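Local coordinates for protein 3,6-diketocamphane 1,6-monooxygenase (Pseudomonas putida, PDB 4UWM) that uses reduced FMN and molecular oxygen to turn a camphor-derived diketone into a lactone during bacterial growth on (-)-camphor, at residues 258-272 with 312-326. Numbering follows the deposited sequence.
Sequences TVFCADTDKEAKRLV and EFLVDNVFLVGSPDT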
loop_
_atom_site.group_PDB
_atom_site.type_symbol
_atom_site.label_atom_id
_atom_site.label_comp_id
_atom_site.label_asym_id
_atom_site.label_seq_id
_atom_site.Cartn_x
_atom_site.Cartn_y
_atom_site.Cartn_z
ATOM N N THR A 258 -23.249 7.472 -14.150
ATOM C CA THR A 258 -23.464 6.097 -14.583
ATOM C C THR A 258 -23.634 6.141 -16.108
ATOM O O THR A 258 -24.502 6.858 -16.617
ATOM C CB THR A 258 -24.704 5.510 -13.896
ATOM O OG1 THR A 258 -24.527 5.575 -12.477
ATOM C CG2 THR A 258 -24.954 4.062 -14.337
ATOM N N VAL A 259 -22.770 5.418 -16.821
ATOM C CA VAL A 259 -22.609 5.554 -18.266
ATOM C C VAL A 259 -22.483 4.178 -18.888
ATOM O O VAL A 259 -21.648 3.377 -18.476
ATOM C CB VAL A 259 -21.349 6.373 -18.657
ATOM C CG1 VAL A 259 -21.304 6.627 -20.156
ATOM C CG2 VAL A 259 -21.304 7.694 -17.926
ATOM N N PHE A 260 -23.325 3.894 -19.883
ATOM C CA PHE A 260 -23.185 2.656 -20.640
ATOM C C PHE A 260 -23.519 2.872 -22.118
ATOM O O PHE A 260 -24.532 3.497 -22.461
ATOM C CB PHE A 260 -24.004 1.519 -20.031
ATOM C CG PHE A 260 -23.660 0.165 -20.602
ATOM C CD1 PHE A 260 -24.258 -0.287 -21.783
ATOM C CD2 PHE A 260 -22.724 -0.649 -19.979
ATOM C CE1 PHE A 260 -23.931 -1.525 -22.313
ATOM C CE2 PHE A 260 -22.391 -1.888 -20.509
ATOM C CZ PHE A 260 -22.992 -2.329 -21.679
ATOM N N CYS A 261 -22.636 2.361 -22.969
ATOM C CA CYS A 261 -22.733 2.550 -24.408
ATOM C C CYS A 261 -22.733 1.214 -25.155
ATOM O O CYS A 261 -22.000 0.304 -24.790
ATOM C CB CYS A 261 -21.560 3.405 -24.875
ATOM S SG CYS A 261 -21.803 4.212 -26.458
ATOM N N ALA A 262 -23.556 1.122 -26.195
ATOM C CA ALA A 262 -23.597 -0.042 -27.070
ATOM C C ALA A 262 -23.929 0.412 -28.500
ATOM O O ALA A 262 -24.076 1.618 -28.753
ATOM C CB ALA A 262 -24.605 -1.058 -26.559
ATOM N N ASP A 263 -24.030 -0.549 -29.422
ATOM C CA ASP A 263 -24.315 -0.249 -30.831
ATOM C C ASP A 263 -25.644 0.480 -31.041
ATOM O O ASP A 263 -25.716 1.419 -31.834
ATOM C CB ASP A 263 -24.243 -1.518 -31.685
ATOM C CG ASP A 263 -22.816 -1.980 -31.919
ATOM O OD1 ASP A 263 -21.895 -1.150 -31.774
ATOM O OD2 ASP A 263 -22.611 -3.167 -32.246
ATOM N N THR A 264 -26.681 0.064 -30.313
ATOM C CA THR A 264 -28.006 0.693 -30.393
ATOM C C THR A 264 -28.561 1.052 -29.017
ATOM O O THR A 264 -28.211 0.432 -28.014
ATOM C CB THR A 264 -29.047 -0.215 -31.096
ATOM O OG1 THR A 264 -29.415 -1.298 -30.229
ATOM C CG2 THR A 264 -28.510 -0.763 -32.436
ATOM N N ASP A 265 -29.452 2.038 -28.993
ATOM C CA ASP A 265 -30.159 2.450 -27.783
ATOM C C ASP A 265 -30.886 1.305 -27.096
ATOM O O ASP A 265 -30.946 1.249 -25.863
ATOM C CB ASP A 265 -31.157 3.560 -28.106
ATOM C CG ASP A 265 -30.480 4.833 -28.542
ATOM O OD1 ASP A 265 -29.314 4.764 -28.987
ATOM O OD2 ASP A 265 -31.113 5.905 -28.444
ATOM N N LYS A 266 -31.420 0.396 -27.904
ATOM C CA LYS A 266 -32.205 -0.717 -27.394
ATOM C C LYS A 266 -31.339 -1.696 -26.597
ATOM O O LYS A 266 -31.721 -2.115 -25.508
ATOM C CB LYS A 266 -32.935 -1.433 -28.536
ATOM C CG LYS A 266 -34.396 -1.736 -28.242
ATOM C CD LYS A 266 -35.271 -0.516 -28.491
ATOM C CE LYS A 266 -36.670 -0.723 -27.938
ATOM N NZ LYS A 266 -37.122 -2.127 -28.146
ATOM N N GLU A 267 -30.172 -2.061 -27.123
ATOM C CA GLU A 267 -29.346 -3.021 -26.397
ATOM C C GLU A 267 -28.573 -2.390 -25.226
ATOM O O GLU A 267 -28.320 -3.054 -24.228
ATOM C CB GLU A 267 -28.426 -3.826 -27.307
ATOM C CG GLU A 267 -28.496 -5.310 -26.971
ATOM C CD GLU A 267 -27.169 -6.035 -27.078
ATOM O OE1 GLU A 267 -26.372 -5.733 -27.994
ATOM O OE2 GLU A 267 -26.931 -6.929 -26.240
ATOM N N ALA A 268 -28.235 -1.112 -25.340
ATOM C CA ALA A 268 -27.606 -0.389 -24.228
ATOM C C ALA A 268 -28.537 -0.372 -23.015
ATOM O O ALA A 268 -28.136 -0.752 -21.915
ATOM C CB ALA A 268 -27.233 1.024 -24.645
ATOM N N LYS A 269 -29.785 0.047 -23.220
ATOM C CA LYS A 269 -30.781 0.024 -22.155
ATOM C C LYS A 269 -30.959 -1.381 -21.574
ATOM O O LYS A 269 -31.012 -1.537 -20.353
ATOM C CB LYS A 269 -32.128 0.604 -22.628
ATOM C CG LYS A 269 -33.238 0.508 -21.592
ATOM C CD LYS A 269 -34.466 1.333 -21.941
ATOM C CE LYS A 269 -35.562 1.071 -20.917
ATOM N NZ LYS A 269 -36.642 2.093 -20.947
ATOM N N ARG A 270 -31.047 -2.387 -22.448
ATOM C CA ARG A 270 -31.278 -3.763 -22.005
ATOM C C ARG A 270 -30.107 -4.291 -21.174
ATOM O O ARG A 270 -30.315 -4.933 -20.149
ATOM C CB ARG A 270 -31.557 -4.694 -23.187
ATOM C CG ARG A 270 -32.151 -6.035 -22.772
ATOM C CD ARG A 270 -32.227 -7.011 -23.939
ATOM N NE ARG A 270 -30.911 -7.284 -24.515
ATOM C CZ ARG A 270 -29.957 -7.991 -23.915
ATOM N NH1 ARG A 270 -30.156 -8.505 -22.705
ATOM N NH2 ARG A 270 -28.795 -8.172 -24.526
ATOM N N LEU A 271 -28.885 -4.010 -21.614
ATOM C CA LEU A 271 -27.687 -4.442 -20.896
ATOM C C LEU A 271 -27.590 -3.818 -19.494
ATOM O O LEU A 271 -27.161 -4.480 -18.545
ATOM C CB LEU A 271 -26.433 -4.166 -21.734
ATOM C CG LEU A 271 -26.193 -5.127 -22.912
ATOM C CD1 LEU A 271 -25.171 -4.557 -23.885
ATOM C CD2 LEU A 271 -25.803 -6.535 -22.479
ATOM N N VAL A 272 -28.011 -2.559 -19.382
ATOM C CA VAL A 272 -28.097 -1.867 -18.097
ATOM C C VAL A 272 -29.174 -2.492 -17.225
ATOM O O VAL A 272 -28.906 -2.890 -16.093
ATOM C CB VAL A 272 -28.382 -0.348 -18.268
ATOM C CG1 VAL A 272 -28.658 0.317 -16.923
ATOM C CG2 VAL A 272 -27.244 0.351 -18.981
ATOM N N GLU A 312 -35.922 2.046 -14.185
ATOM C CA GLU A 312 -36.195 2.461 -15.554
ATOM C C GLU A 312 -36.232 3.977 -15.705
ATOM O O GLU A 312 -35.762 4.512 -16.710
ATOM C CB GLU A 312 -37.498 1.831 -16.076
ATOM C CG GLU A 312 -37.782 2.143 -17.539
ATOM C CD GLU A 312 -38.809 1.218 -18.168
ATOM O OE1 GLU A 312 -39.765 0.806 -17.473
ATOM O OE2 GLU A 312 -38.651 0.904 -19.368
ATOM N N PHE A 313 -36.768 4.670 -14.703
ATOM C CA PHE A 313 -36.709 6.123 -14.708
ATOM C C PHE A 313 -35.258 6.618 -14.815
ATOM O O PHE A 313 -34.946 7.497 -15.628
ATOM C CB PHE A 313 -37.381 6.721 -13.472
ATOM C CG PHE A 313 -37.006 8.158 -13.236
ATOM C CD1 PHE A 313 -37.510 9.167 -14.055
ATOM C CD2 PHE A 313 -36.112 8.505 -12.223
ATOM C CE1 PHE A 313 -37.145 10.493 -13.861
ATOM C CE2 PHE A 313 -35.746 9.829 -12.025
ATOM C CZ PHE A 313 -36.262 10.825 -12.844
ATOM N N LEU A 314 -34.386 6.049 -13.983
ATOM C CA LEU A 314 -32.962 6.406 -13.969
ATOM C C LEU A 314 -32.313 6.092 -15.312
ATOM O O LEU A 314 -31.631 6.933 -15.887
ATOM C CB LEU A 314 -32.229 5.688 -12.814
ATOM C CG LEU A 314 -32.593 6.077 -11.377
ATOM C CD1 LEU A 314 -31.853 5.212 -10.366
ATOM C CD2 LEU A 314 -32.321 7.552 -11.101
ATOM N N VAL A 315 -32.562 4.896 -15.830
ATOM C CA VAL A 315 -32.008 4.500 -17.127
ATOM C C VAL A 315 -32.452 5.420 -18.266
ATOM O O VAL A 315 -31.650 5.763 -19.139
ATOM C CB VAL A 315 -32.329 3.024 -17.442
ATOM C CG1 VAL A 315 -31.700 2.600 -18.754
ATOM C CG2 VAL A 315 -31.825 2.130 -16.324
ATOM N N ASP A 316 -33.715 5.842 -18.235
ATOM C CA ASP A 316 -34.294 6.670 -19.303
ATOM C C ASP A 316 -33.956 8.166 -19.240
ATOM O O ASP A 316 -33.840 8.824 -20.276
ATOM C CB ASP A 316 -35.819 6.497 -19.333
ATOM C CG ASP A 316 -36.248 5.129 -19.832
ATOM O OD1 ASP A 316 -35.557 4.549 -20.690
ATOM O OD2 ASP A 316 -37.292 4.629 -19.369
ATOM N N ASN A 317 -33.808 8.702 -18.034
ATOM C CA ASN A 317 -33.745 10.155 -17.845
ATOM C C ASN A 317 -32.483 10.688 -17.161
ATOM O O ASN A 317 -32.188 11.879 -17.253
ATOM C CB ASN A 317 -34.969 10.617 -17.053
ATOM C CG ASN A 317 -36.270 10.117 -17.652
ATOM O OD1 ASN A 317 -36.786 10.695 -18.603
ATOM N ND2 ASN A 317 -36.801 9.032 -17.102
ATOM N N VAL A 318 -31.760 9.814 -16.459
ATOM C CA VAL A 318 -30.594 10.227 -15.656
ATOM C C VAL A 318 -29.282 9.661 -16.213
ATOM O O VAL A 318 -28.391 10.425 -16.606
ATOM C CB VAL A 318 -30.755 9.832 -14.174
ATOM C CG1 VAL A 318 -29.522 10.237 -13.378
ATOM C CG2 VAL A 318 -32.004 10.474 -13.587
ATOM N N PHE A 319 -29.181 8.334 -16.271
ATOM C CA PHE A 319 -27.958 7.676 -16.733
ATOM C C PHE A 319 -27.649 8.106 -18.138
ATOM O O PHE A 319 -28.551 8.403 -18.913
ATOM C CB PHE A 319 -28.089 6.151 -16.724
ATOM C CG PHE A 319 -28.310 5.559 -15.372
ATOM C CD1 PHE A 319 -28.214 6.334 -14.214
ATOM C CD2 PHE A 319 -28.579 4.203 -15.247
ATOM C CE1 PHE A 319 -28.406 5.764 -12.967
ATOM C CE2 PHE A 319 -28.773 3.630 -14.000
ATOM C CZ PHE A 319 -28.682 4.409 -12.863
ATOM N N LEU A 320 -26.369 8.134 -18.465
ATOM C CA LEU A 320 -25.940 8.450 -19.804
ATOM C C LEU A 320 -25.823 7.138 -20.571
ATOM O O LEU A 320 -24.733 6.589 -20.712
ATOM C CB LEU A 320 -24.616 9.223 -19.758
ATOM C CG LEU A 320 -24.691 10.576 -19.044
ATOM C CD1 LEU A 320 -23.322 11.245 -19.018
ATOM C CD2 LEU A 320 -25.720 11.495 -19.695
ATOM N N VAL A 321 -26.969 6.649 -21.060
ATOM C CA VAL A 321 -27.098 5.335 -21.715
ATOM C C VAL A 321 -27.663 5.425 -23.152
ATOM O O VAL A 321 -28.553 6.230 -23.430
ATOM C CB VAL A 321 -27.991 4.396 -20.865
ATOM C CG1 VAL A 321 -28.208 3.038 -21.534
ATOM C CG2 VAL A 321 -27.386 4.191 -19.482
ATOM N N GLY A 322 -27.139 4.596 -24.053
ATOM C CA GLY A 322 -27.607 4.545 -25.439
ATOM C C GLY A 322 -26.502 4.192 -26.416
ATOM O O GLY A 322 -25.485 3.623 -26.035
ATOM N N SER A 323 -26.710 4.526 -27.686
ATOM C CA SER A 323 -25.686 4.364 -28.711
ATOM C C SER A 323 -24.707 5.521 -28.583
ATOM O O SER A 323 -25.012 6.501 -27.904
ATOM C CB SER A 323 -26.332 4.421 -30.092
ATOM O OG SER A 323 -26.861 5.718 -30.305
ATOM N N PRO A 324 -23.542 5.433 -29.254
ATOM C CA PRO A 324 -22.597 6.541 -29.240
ATOM C C PRO A 324 -23.218 7.906 -29.538
ATOM O O PRO A 324 -22.890 8.880 -28.856
ATOM C CB PRO A 324 -21.586 6.143 -30.313
ATOM C CG PRO A 324 -21.545 4.659 -30.212
ATOM C CD PRO A 324 -22.950 4.227 -29.867
ATOM N N ASP A 325 -24.113 7.973 -30.528
ATOM C CA ASP A 325 -24.765 9.238 -30.880
ATOM C C ASP A 325 -25.738 9.709 -29.801
ATOM O O ASP A 325 -25.714 10.882 -29.414
ATOM C CB ASP A 325 -25.468 9.151 -32.247
ATOM C CG ASP A 325 -24.491 9.102 -33.410
ATOM O OD1 ASP A 325 -23.463 9.813 -33.379
ATOM O OD2 ASP A 325 -24.756 8.352 -34.371
ATOM N N THR A 326 -26.582 8.801 -29.310
ATOM C CA THR A 326 -27.519 9.110 -28.215
ATOM C C THR A 326 -26.801 9.654 -26.965
ATOM O O THR A 326 -27.241 10.634 -26.352
ATOM C CB THR A 326 -28.330 7.863 -27.828
ATOM O OG1 THR A 326 -28.993 7.361 -28.990
ATOM C CG2 THR A 326 -29.356 8.182 -26.746
#
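Strand 259-261 runs parallel to strand 320-322, their axes 4.8 Å apart and 15° from aligned, joined by four backbone hydrogen bonds running from Leu320 N to Thr258 O at one end to Ala262 N to Gly322 O at the other. At the Thr258 end of the pairing, Thr258 lays CG2 over the centre of the Phe319 ring, 3.7 Å from its centroid, a CH-pi contact; Leu314 CB covers part of the opposite face. Helix 265-272 packs on the strand face bearing Val321: Val321 CG1 meets Ala268 CB and Val272 CG2, while Val272 CG1 and Val315 CG2 touch tip to tip at 3.7 Å. Lys269, CG anti to the backbone N (chi1 176°) and extended beyond, passes Val315 CG1 and reaches helix 312-317. There Lys269 NZ forms salt bridges with two carboxylates, 2.8 Å from Glu312 OE2 on its anti lone pair and 2.7 Å from Asp316 OD1 on its syn one. Replacing it with a methionine would probably leave these neighbouring acids without their shared counter-charge and set them repelling each other. At the far end, Asp265 OD1 accepts from Ser323 N at 2.9 Å, above the carboxylate plane, and from Ser323 OG, also at 2.9 Å; OG in turn caps helix 324-338 by accepting from Thr326 N. Where short strand 320-322 joins the C-terminal end of strand 254-261 of the luciferase-like TIM-barrel fold, charge thus supplements strand pairing: one lysine ties helix to helix, and one aspartate ties its own helix to the start of another, where the helix dipole would probably favour its negative charge.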